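Local structure of aromatic amino acid exporter YddG (Starkeya novella, 5I20) at residues A[63-66]-A[67-71]; A[73-76]-A[77-80]; A[179-182]-A[183-186]; A[226-229]-A[230-234]. The protein exports amino acids of many kinds, among them L-threonine, L-methionine, L-lysine and L-glutamate, across the bacterial inner membrane. All blocks are in the same frame, centred on the assembly; numbering follows the deposited sequence.

All four contacts are turns of transmembrane helices, met in order along the chain. Contacts 1 and 2 follow each other on helix 65-88, their centres about 14 Å apart, one at the cytoplasmic start, the other deeper in the membrane. Contact 3 lies near the start of helix 181-199, contact 4 toward the end of helix 224-234. Contact 3 is the link: F184 packs on V67, G71 and L75, while V181 meets Y226 and D229, and A182 meets Y226. Contacts 1 and 4 stay about 17 Å apart between centres. Contacts 1 and 2 lie in the first EamA-like range and 3 and 4 in the second, so the packing of helix 65-88 on 181-199 joins them in the basket-shaped transporter.

Contact 1 (A[63-66]-A[67-71]); sequences QPWP and VWVHG
Q63 and V67 make the closely packed side of this helix start, where CB of Q63 lies 3.9 Å from CG1 of V67 and the two side chains meet at a slant. The branched valine, buried here, packs one methyl against the glutamine and also brings CG2 to 4.0 Å from CD of P64. P64 is the N-cap residue; its carbonyl accepts the N-H of V67 at 3.2 Å, P64 O to V67 N. Prolines suit P64 and P66 because the first turn asks for few backbone N-H donors. The W68 indole reaches back beside this start, its edge toward Q63 O, and its NE1 gives that oxygen a weak, bent hydrogen bond of 3.2 Å (135° at the hydrogen). The looser side is on the surface: W65 and V69 lie side by side but meet through a single methyl, CG2 of V69, at the edge of the indole, 3.6 Å from CE3 of W65, while CD of P66 covers part of one ring face. Inward, V67 rests on V176, Q63 reaches P177 and V180, and H70 stacks with Y166 of helix 150-169, bonding its carbonyl.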
loop_
_atom_site.group_PDB
_atom_site.type_symbol
_atom_site.label_atom_id
_atom_site.label_comp_id
_atom_site.label_asym_id
_atom_site.label_seq_id
_atom_site.Cartn_x
_atom_site.Cartn_y
_atom_site.Cartn_z
ATOM N N GLN A 63 -23.974 0.427 -7.108
ATOM C CA GLN A 63 -23.674 1.125 -5.860
ATOM C C GLN A 63 -23.971 2.621 -5.968
ATOM O O GLN A 63 -23.925 3.187 -7.062
ATOM C CB GLN A 63 -22.205 0.913 -5.473
ATOM C CG GLN A 63 -21.814 -0.537 -5.256
ATOM C CD GLN A 63 -22.434 -1.128 -4.005
ATOM O OE1 GLN A 63 -22.779 -0.408 -3.069
ATOM N NE2 GLN A 63 -22.578 -2.448 -3.984
ATOM N N PRO A 64 -24.279 3.267 -4.830
ATOM C CA PRO A 64 -24.457 4.724 -4.792
ATOM C C PRO A 64 -23.160 5.461 -5.128
ATOM O O PRO A 64 -22.085 4.868 -5.042
ATOM C CB PRO A 64 -24.876 4.996 -3.342
ATOM C CG PRO A 64 -25.382 3.692 -2.833
ATOM C CD PRO A 64 -24.578 2.643 -3.529
ATOM N N TRP A 65 -23.259 6.738 -5.490
ATOM C CA TRP A 65 -22.078 7.514 -5.861
ATOM C C TRP A 65 -21.035 7.731 -4.745
ATOM O O TRP A 65 -19.853 7.882 -5.056
ATOM C CB TRP A 65 -22.499 8.877 -6.433
ATOM C CG TRP A 65 -23.158 9.804 -5.457
ATOM C CD1 TRP A 65 -24.497 9.952 -5.242
ATOM C CD2 TRP A 65 -22.505 10.726 -4.573
ATOM N NE1 TRP A 65 -24.719 10.902 -4.274
ATOM C CE2 TRP A 65 -23.513 11.391 -3.847
ATOM C CE3 TRP A 65 -21.168 11.046 -4.320
ATOM C CZ2 TRP A 65 -23.225 12.360 -2.888
ATOM C CZ3 TRP A 65 -20.883 12.008 -3.367
ATOM C CH2 TRP A 65 -21.907 12.653 -2.662
ATOM N N PRO A 66 -21.442 7.758 -3.454
ATOM C CA PRO A 66 -20.354 7.923 -2.480
ATOM C C PRO A 66 -19.405 6.726 -2.431
ATOM O O PRO A 66 -18.253 6.875 -2.027
ATOM C CB PRO A 66 -21.093 8.076 -1.144
ATOM C CG PRO A 66 -22.450 8.545 -1.508
ATOM C CD PRO A 66 -22.763 7.863 -2.801
ATOM N N VAL A 67 -19.893 5.557 -2.834
ATOM C CA VAL A 67 -19.062 4.360 -2.896
ATOM C C VAL A 67 -18.006 4.500 -3.993
ATOM O O VAL A 67 -16.838 4.160 -3.792
ATOM C CB VAL A 67 -19.915 3.095 -3.144
ATOM C CG1 VAL A 67 -19.028 1.883 -3.387
ATOM C CG2 VAL A 67 -20.850 2.849 -1.970
ATOM N N TRP A 68 -18.422 5.017 -5.145
ATOM C CA TRP A 68 -17.517 5.219 -6.271
ATOM C C TRP A 68 -16.541 6.364 -6.038
ATOM O O TRP A 68 -15.401 6.316 -6.494
ATOM C CB TRP A 68 -18.310 5.475 -7.551
ATOM C CG TRP A 68 -19.158 4.319 -7.944
ATOM C CD1 TRP A 68 -20.516 4.228 -7.851
ATOM C CD2 TRP A 68 -18.706 3.071 -8.477
ATOM N NE1 TRP A 68 -20.938 3.001 -8.303
ATOM C CE2 TRP A 68 -19.846 2.273 -8.693
ATOM C CE3 TRP A 68 -17.448 2.553 -8.799
ATOM C CZ2 TRP A 68 -19.767 0.984 -9.215
ATOM C CZ3 TRP A 68 -17.371 1.275 -9.317
ATOM C CH2 TRP A 68 -18.523 0.503 -9.520
ATOM N N VAL A 69 -16.993 7.403 -5.343
ATOM C CA VAL A 69 -16.118 8.523 -5.021
ATOM C C VAL A 69 -15.004 8.034 -4.104
ATOM O O VAL A 69 -13.839 8.381 -4.281
ATOM C CB VAL A 69 -16.894 9.682 -4.354
ATOM C CG1 VAL A 69 -15.935 10.698 -3.761
ATOM C CG2 VAL A 69 -17.814 10.349 -5.364
ATOM N N HIS A 70 -15.380 7.201 -3.140
ATOM C CA HIS A 70 -14.444 6.618 -2.185
ATOM C C HIS A 70 -13.411 5.712 -2.860
ATOM O O HIS A 70 -12.208 5.870 -2.658
ATOM C CB HIS A 70 -15.225 5.840 -1.120
ATOM C CG HIS A 70 -14.390 4.891 -0.317
ATOM N ND1 HIS A 70 -14.474 3.523 -0.463
ATOM C CD2 HIS A 70 -13.469 5.111 0.649
ATOM C CE1 HIS A 70 -13.635 2.941 0.373
ATOM N NE2 HIS A 70 -13.012 3.882 1.059
ATOM N N GLY A 71 -13.886 4.773 -3.672
ATOM C CA GLY A 71 -13.015 3.795 -4.297
ATOM C C GLY A 71 -12.152 4.331 -5.423
ATOM O O GLY A 71 -10.947 4.069 -5.473
#

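Contact 2 (A[73-76]-A[77-80]); sequences GGLF and GYHF. With OLC ((2R)-2,3-dihydroxypropyl (9Z)-octadec-9-enoate), chain G.
H79 turns its imidazole back along the helix to L75, and ND1 donates to the L75 carbonyl O at 3.0 Å. The acceptor lies near the imidazole plane, so this bond to a main-chain oxygen one turn earlier helps fix the ring's rotation. Histidine suits the site because a ring N-H can reach that carbonyl while the flat ring packs among aromatics. NE2 lies 3.3 Å from C4 of OLC. Y78 and H79 thus flank a bound lipid chain near the centre of the molecule, probably within the large substrate-binding cavity there. With CG of Y78 lodged between the backbone N and the carbonyl carbon (chi1 87°), its ring leans back along the preceding turn: CD1 is 3.2 Å from G74 O, which lies at the ring edge, and CE1 runs alongside CD2 of L75. The far rim meets the lipid, CE2 lying 3.4 Å from OLC C11 and the hydroxyl OH 3.1 Å from OLC C8. With an alanine here, the OLC chain would probably lose its aromatic wall, and a gap would open beside L75.

On another side of the helix, CB of F80 sits over one face of the F76 ring, 4.1 Å from its CE2. The backbone supplies the frame, with the N-H of Y78 pointing almost straight at G74 O (173°). G77 sits where a side chain would run into G73 O. Farther out, F40 and F83 meet the H79 ring and W163 of helix 150-169 meets Y78. L75 packs against F184 of helix 181-199 and F225 of helix 224-234, and F76 and F80 rest on F33 of helix 32-53.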
loop_
_atom_site.group_PDB
_atom_site.type_symbol
_atom_site.label_atom_id
_atom_site.label_comp_id
_atom_site.label_asym_id
_atom_site.label_seq_id
_atom_site.Cartn_x
_atom_site.Cartn_y
_atom_site.Cartn_z
ATOM N N GLY A 73 -11.706 7.635 -6.118
ATOM C CA GLY A 73 -10.944 8.725 -5.540
ATOM C C GLY A 73 -9.801 8.200 -4.694
ATOM O O GLY A 73 -8.741 8.815 -4.611
ATOM N N GLY A 74 -10.015 7.049 -4.068
ATOM C CA GLY A 74 -8.998 6.445 -3.232
ATOM C C GLY A 74 -7.866 5.864 -4.048
ATOM O O GLY A 74 -6.735 6.356 -4.000
ATOM N N LEU A 75 -8.174 4.822 -4.812
ATOM C CA LEU A 75 -7.156 4.096 -5.563
ATOM C C LEU A 75 -6.448 4.962 -6.601
ATOM O O LEU A 75 -5.219 4.963 -6.666
ATOM C CB LEU A 75 -7.768 2.873 -6.244
ATOM C CG LEU A 75 -8.341 1.810 -5.304
ATOM C CD1 LEU A 75 -8.542 0.504 -6.052
ATOM C CD2 LEU A 75 -7.443 1.606 -4.089
ATOM N N PHE A 76 -7.204 5.694 -7.414
ATOM C CA PHE A 76 -6.574 6.512 -8.446
ATOM C C PHE A 76 -5.866 7.716 -7.843
ATOM O O PHE A 76 -4.793 8.106 -8.303
ATOM C CB PHE A 76 -7.590 6.982 -9.488
ATOM C CG PHE A 76 -6.993 7.859 -10.554
ATOM C CD1 PHE A 76 -6.293 7.305 -11.617
ATOM C CD2 PHE A 76 -7.118 9.240 -10.490
ATOM C CE1 PHE A 76 -5.734 8.112 -12.600
ATOM C CE2 PHE A 76 -6.562 10.053 -11.467
ATOM C CZ PHE A 76 -5.870 9.487 -12.524
ATOM N N GLY A 77 -6.476 8.301 -6.818
ATOM C CA GLY A 77 -5.922 9.463 -6.147
ATOM C C GLY A 77 -4.493 9.292 -5.663
ATOM O O GLY A 77 -3.614 10.066 -6.033
ATOM N N TYR A 78 -4.249 8.278 -4.840
ATOM C CA TYR A 78 -2.929 8.117 -4.242
ATOM C C TYR A 78 -1.909 7.676 -5.290
ATOM O O TYR A 78 -0.719 7.953 -5.159
ATOM C CB TYR A 78 -2.981 7.129 -3.065
ATOM C CG TYR A 78 -2.818 5.672 -3.431
ATOM C CD1 TYR A 78 -3.914 4.901 -3.796
ATOM C CD2 TYR A 78 -1.571 5.060 -3.386
ATOM C CE1 TYR A 78 -3.770 3.569 -4.123
ATOM C CE2 TYR A 78 -1.418 3.732 -3.715
ATOM C CZ TYR A 78 -2.520 2.989 -4.078
ATOM O OH TYR A 78 -2.371 1.663 -4.404
ATOM N N HIS A 79 -2.385 7.007 -6.339
ATOM C CA HIS A 79 -1.537 6.643 -7.475
ATOM C C HIS A 79 -1.039 7.866 -8.245
ATOM O O HIS A 79 0.146 7.976 -8.553
ATOM C CB HIS A 79 -2.294 5.722 -8.430
ATOM C CG HIS A 79 -1.999 4.269 -8.233
ATOM N ND1 HIS A 79 -2.725 3.472 -7.376
ATOM C CD2 HIS A 79 -1.057 3.469 -8.787
ATOM C CE1 HIS A 79 -2.241 2.243 -7.407
ATOM N NE2 HIS A 79 -1.231 2.214 -8.257
ATOM N N PHE A 80 -1.957 8.772 -8.561
ATOM C CA PHE A 80 -1.643 9.965 -9.345
ATOM C C PHE A 80 -0.643 10.872 -8.637
ATOM O O PHE A 80 0.273 11.405 -9.261
ATOM C CB PHE A 80 -2.925 10.743 -9.653
ATOM C CG PHE A 80 -2.695 12.042 -10.377
ATOM C CD1 PHE A 80 -2.546 12.063 -11.752
ATOM C CD2 PHE A 80 -2.642 13.242 -9.683
ATOM C CE1 PHE A 80 -2.340 13.256 -12.425
ATOM C CE2 PHE A 80 -2.436 14.436 -10.348
ATOM C CZ PHE A 80 -2.285 14.444 -11.720
HETATM C C10 OLC G . 0.092 1.036 -0.311
HETATM C C9 OLC G . -0.274 -0.174 -1.097
HETATM C C11 OLC G . 0.119 2.362 -0.989
HETATM C C8 OLC G . -0.585 -0.055 -2.549
HETATM C C16 OLC G . 5.050 3.356 -1.497
HETATM C C12 OLC G . 1.126 3.244 -0.333
HETATM C C7 OLC G . 0.582 -0.490 -3.370
HETATM C C15 OLC G . 3.958 4.200 -2.067
HETATM C C13 OLC G . 1.633 4.238 -1.323
HETATM C C6 OLC G . 0.235 -0.405 -4.819
HETATM C C14 OLC G . 3.030 4.628 -0.979
HETATM C C5 OLC G . 1.186 0.512 -5.510
HETATM C C4 OLC G . 1.117 0.298 -6.986
HETATM C C3 OLC G . 2.206 1.066 -7.657
HETATM C C2 OLC G . 2.264 0.691 -9.099
#

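Contact 3 (A[179-182]-A[183-186]); sequences EVVA and GFCL
V180 offers its carbonyl O to two donors of the next turn, early in helix 181-199. F184 N reaches it at 3.3 Å, and G183 N comes closer, 2.7 Å from V180 O, but through a weak bond bent to 127°. The same oxygen sits over one face of the F184 ring, offset toward its rim. From there the pattern settles into regular helical bonding. C185 N donates to V181 O at 2.8 Å, and L186 N to A182 O at 2.9 Å, the latter close to straight at 165°; A182 N is taken up earlier by E179 O, and F184 O is bonded by T188 OG1 further along the same helix. Glycine suits position 183, where a side chain would be tight against V180 O.

The side chains that meet here, V180, V181, F184 and C185, are buried and mostly apolar. The F184 ring lies back along the helix because CG stands opposite the carbonyl carbon (chi1 -61°), and its CZ meets CG1 of V180 at 3.8 Å. CG2 of V181 approaches CD2 of the same ring, the two side chains crossing at about a right angle. SG of C185, a slim side chain beside the valine, lies 4.1 Å from CG1 of V181. F184 then packs on V67 of helix 65-88, V181 on F225 and D229 of helix 224-234, and C185 and L186 on F40 and I48, respectively, of helix 32-53.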
loop_
_atom_site.group_PDB
_atom_site.type_symbol
_atom_site.label_atom_id
_atom_site.label_comp_id
_atom_site.label_asym_id
_atom_site.label_seq_id
_atom_site.Cartn_x
_atom_site.Cartn_y
_atom_site.Cartn_z
ATOM N N GLU A 179 -15.946 -7.568 -3.626
ATOM C CA GLU A 179 -15.820 -7.670 -5.079
ATOM C C GLU A 179 -16.018 -6.329 -5.788
ATOM O O GLU A 179 -15.691 -6.193 -6.966
ATOM C CB GLU A 179 -16.813 -8.700 -5.632
ATOM C CG GLU A 179 -17.936 -9.081 -4.675
ATOM C CD GLU A 179 -17.524 -10.155 -3.681
ATOM O OE1 GLU A 179 -16.768 -11.072 -4.068
ATOM O OE2 GLU A 179 -17.954 -10.077 -2.511
ATOM N N VAL A 180 -16.551 -5.347 -5.067
ATOM C CA VAL A 180 -16.767 -4.014 -5.623
ATOM C C VAL A 180 -15.426 -3.340 -5.948
ATOM O O VAL A 180 -15.343 -2.520 -6.866
ATOM C CB VAL A 180 -17.601 -3.141 -4.655
ATOM C CG1 VAL A 180 -17.728 -1.711 -5.167
ATOM C CG2 VAL A 180 -18.982 -3.756 -4.463
ATOM N N VAL A 181 -14.379 -3.719 -5.214
ATOM C CA VAL A 181 -13.018 -3.225 -5.449
ATOM C C VAL A 181 -12.578 -3.452 -6.899
ATOM O O VAL A 181 -11.820 -2.658 -7.460
ATOM C CB VAL A 181 -12.011 -3.896 -4.479
ATOM C CG1 VAL A 181 -10.570 -3.611 -4.886
ATOM C CG2 VAL A 181 -12.262 -3.427 -3.050
ATOM N N ALA A 182 -13.070 -4.530 -7.506
ATOM C CA ALA A 182 -12.832 -4.791 -8.922
ATOM C C ALA A 182 -13.302 -3.616 -9.773
ATOM O O ALA A 182 -12.654 -3.245 -10.750
ATOM C CB ALA A 182 -13.529 -6.075 -9.351
ATOM N N GLY A 183 -14.432 -3.032 -9.388
ATOM C CA GLY A 183 -14.951 -1.859 -10.064
ATOM C C GLY A 183 -14.036 -0.666 -9.875
ATOM O O GLY A 183 -13.867 0.150 -10.781
ATOM N N PHE A 184 -13.445 -0.568 -8.687
ATOM C CA PHE A 184 -12.486 0.488 -8.386
ATOM C C PHE A 184 -11.241 0.339 -9.246
ATOM O O PHE A 184 -10.715 1.319 -9.775
ATOM C CB PHE A 184 -12.089 0.466 -6.907
ATOM C CG PHE A 184 -13.231 0.688 -5.955
ATOM C CD1 PHE A 184 -14.406 1.290 -6.376
ATOM C CD2 PHE A 184 -13.119 0.300 -4.629
ATOM C CE1 PHE A 184 -15.450 1.494 -5.492
ATOM C CE2 PHE A 184 -14.156 0.500 -3.741
ATOM C CZ PHE A 184 -15.324 1.098 -4.172
ATOM N N CYS A 185 -10.770 -0.898 -9.378
ATOM C CA CYS A 185 -9.565 -1.179 -10.149
ATOM C C CYS A 185 -9.769 -0.910 -11.636
ATOM O O CYS A 185 -8.926 -0.285 -12.278
ATOM C CB CYS A 185 -9.115 -2.626 -9.933
ATOM S SG CYS A 185 -8.432 -2.950 -8.289
ATOM N N LEU A 186 -10.890 -1.381 -12.178
ATOM C CA LEU A 186 -11.186 -1.188 -13.594
ATOM C C LEU A 186 -11.358 0.290 -13.921
ATOM O O LEU A 186 -10.866 0.767 -14.945
ATOM C CB LEU A 186 -12.438 -1.969 -13.997
ATOM C CG LEU A 186 -12.296 -3.493 -13.974
ATOM C CD1 LEU A 186 -13.609 -4.173 -14.334
ATOM C CD2 LEU A 186 -11.176 -3.945 -14.902
#

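Contact 4 (A[226-229]-A[230-234]); sequences YTWD and IGMKR
D229 holds its CG opposite the backbone N (chi1 -170°), which sends the carboxylate along the helix toward K233, one turn on. K233 answers with a chain fully extended beyond CG (chi2 178°), long enough to lay its ammonium group across both carboxylate oxygens. NZ is 2.9 Å from OD2 of D229, on the syn lone pair, and 3.2 Å from OD1 in a weaker bond, so the salt bridge grips the acid from both oxygens. Lysine suits the place by length as well as charge: its methylenes lie along the D229 carbonyl while the amine also bonds V176 O. The lysine would probably help keep the buried aspartate ionised. A leucine in place of K233 is likely to leave the D229 carboxylate without its charged mate and V176 O without this donor.

A second pair uses another side of the helix. M232, bent at chi2 and chi3, folds its methyl over one face of the W228 indole, with CE 3.9 Å from the centre of the six-membered ring and 21° off its normal, a CH-pi contact. SD lies obliquely beside the five-membered ring, a Met-aromatic contact. A flexible thioether can follow the broad indole here. W228 NE1 is hydrogen-bonded to S167 OG, and the indole stacks with W163 of helix 150-169 and meets W17 of helix 3-17. T227 lies against I9 and A13 of helix 3-17, Y226 touches T178, and M232 reaches V237 and L240 of helix 237-243.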
loop_
_atom_site.group_PDB
_atom_site.type_symbol
_atom_site.label_atom_id
_atom_site.label_comp_id
_atom_site.label_asym_id
_atom_site.label_seq_id
_atom_site.Cartn_x
_atom_site.Cartn_y
_atom_site.Cartn_z
ATOM N N TYR A 226 -8.209 -6.613 -2.363
ATOM C CA TYR A 226 -9.393 -7.285 -1.839
ATOM C C TYR A 226 -9.148 -7.781 -0.419
ATOM O O TYR A 226 -10.026 -7.686 0.437
ATOM C CB TYR A 226 -9.802 -8.445 -2.747
ATOM C CG TYR A 226 -10.008 -8.024 -4.183
ATOM C CD1 TYR A 226 -11.249 -7.583 -4.630
ATOM C CD2 TYR A 226 -8.957 -8.052 -5.089
ATOM C CE1 TYR A 226 -11.436 -7.193 -5.942
ATOM C CE2 TYR A 226 -9.136 -7.661 -6.401
ATOM C CZ TYR A 226 -10.376 -7.232 -6.821
ATOM O OH TYR A 226 -10.551 -6.844 -8.126
ATOM N N THR A 227 -7.952 -8.302 -0.169
ATOM C CA THR A 227 -7.613 -8.818 1.152
ATOM C C THR A 227 -7.372 -7.662 2.129
ATOM O O THR A 227 -7.513 -7.820 3.339
ATOM C CB THR A 227 -6.377 -9.747 1.090
ATOM O OG1 THR A 227 -6.135 -10.329 2.372
ATOM C CG2 THR A 227 -5.154 -8.988 0.679
ATOM N N TRP A 228 -7.023 -6.497 1.590
ATOM C CA TRP A 228 -6.865 -5.286 2.389
ATOM C C TRP A 228 -8.239 -4.721 2.732
ATOM O O TRP A 228 -8.468 -4.226 3.837
ATOM C CB TRP A 228 -6.022 -4.258 1.630
ATOM C CG TRP A 228 -5.729 -2.989 2.374
ATOM C CD1 TRP A 228 -6.252 -1.753 2.120
ATOM C CD2 TRP A 228 -4.827 -2.825 3.476
ATOM N NE1 TRP A 228 -5.737 -0.833 2.998
ATOM C CE2 TRP A 228 -4.861 -1.462 3.841
ATOM C CE3 TRP A 228 -4.000 -3.694 4.192
ATOM C CZ2 TRP A 228 -4.099 -0.953 4.889
ATOM C CZ3 TRP A 228 -3.244 -3.184 5.234
ATOM C CH2 TRP A 228 -3.301 -1.827 5.572
ATOM N N ASP A 229 -9.153 -4.812 1.772
ATOM C CA ASP A 229 -10.531 -4.380 1.974
ATOM C C ASP A 229 -11.179 -5.170 3.109
ATOM O O ASP A 229 -11.892 -4.603 3.941
ATOM C CB ASP A 229 -11.337 -4.536 0.682
ATOM C CG ASP A 229 -12.702 -3.885 0.765
ATOM O OD1 ASP A 229 -12.772 -2.640 0.755
ATOM O OD2 ASP A 229 -13.709 -4.620 0.824
ATOM N N ILE A 230 -10.917 -6.473 3.145
ATOM C CA ILE A 230 -11.447 -7.335 4.199
ATOM C C ILE A 230 -10.897 -6.939 5.571
ATOM O O ILE A 230 -11.649 -6.824 6.539
ATOM C CB ILE A 230 -11.126 -8.818 3.929
ATOM C CG1 ILE A 230 -11.893 -9.305 2.697
ATOM C CG2 ILE A 230 -11.468 -9.673 5.143
ATOM C CD1 ILE A 230 -11.666 -10.768 2.368
ATOM N N GLY A 231 -9.587 -6.724 5.644
ATOM C CA GLY A 231 -8.953 -6.310 6.882
ATOM C C GLY A 231 -9.451 -4.968 7.389
ATOM O O GLY A 231 -9.611 -4.775 8.588
ATOM N N MET A 232 -9.696 -4.032 6.477
ATOM C CA MET A 232 -10.140 -2.698 6.871
ATOM C C MET A 232 -11.583 -2.703 7.370
ATOM O O MET A 232 -11.946 -1.910 8.239
ATOM C CB MET A 232 -10.000 -1.708 5.707
ATOM C CG MET A 232 -8.569 -1.280 5.388
ATOM S SD MET A 232 -7.715 -0.418 6.731
ATOM C CE MET A 232 -6.668 -1.724 7.365
ATOM N N LYS A 233 -12.397 -3.604 6.826
ATOM C CA LYS A 233 -13.828 -3.627 7.129
ATOM C C LYS A 233 -14.197 -4.537 8.295
ATOM O O LYS A 233 -15.226 -4.336 8.940
ATOM C CB LYS A 233 -14.619 -4.049 5.887
ATOM C CG LYS A 233 -14.666 -2.993 4.802
ATOM C CD LYS A 233 -15.423 -3.479 3.579
ATOM C CE LYS A 233 -15.463 -2.399 2.511
ATOM N NZ LYS A 233 -15.976 -2.909 1.211
ATOM N N ARG A 234 -13.364 -5.537 8.561
ATOM C CA ARG A 234 -13.692 -6.555 9.555
ATOM C C ARG A 234 -12.543 -6.855 10.507
ATOM O O ARG A 234 -12.733 -7.513 11.528
ATOM C CB ARG A 234 -14.119 -7.850 8.862
ATOM C CG ARG A 234 -15.497 -7.813 8.229
ATOM C CD ARG A 234 -15.495 -8.601 6.932
ATOM N NE ARG A 234 -16.737 -9.333 6.716
ATOM C CZ ARG A 234 -16.987 -10.063 5.634
ATOM N NH1 ARG A 234 -16.081 -10.149 4.668
ATOM N NH2 ARG A 234 -18.144 -10.702 5.516
#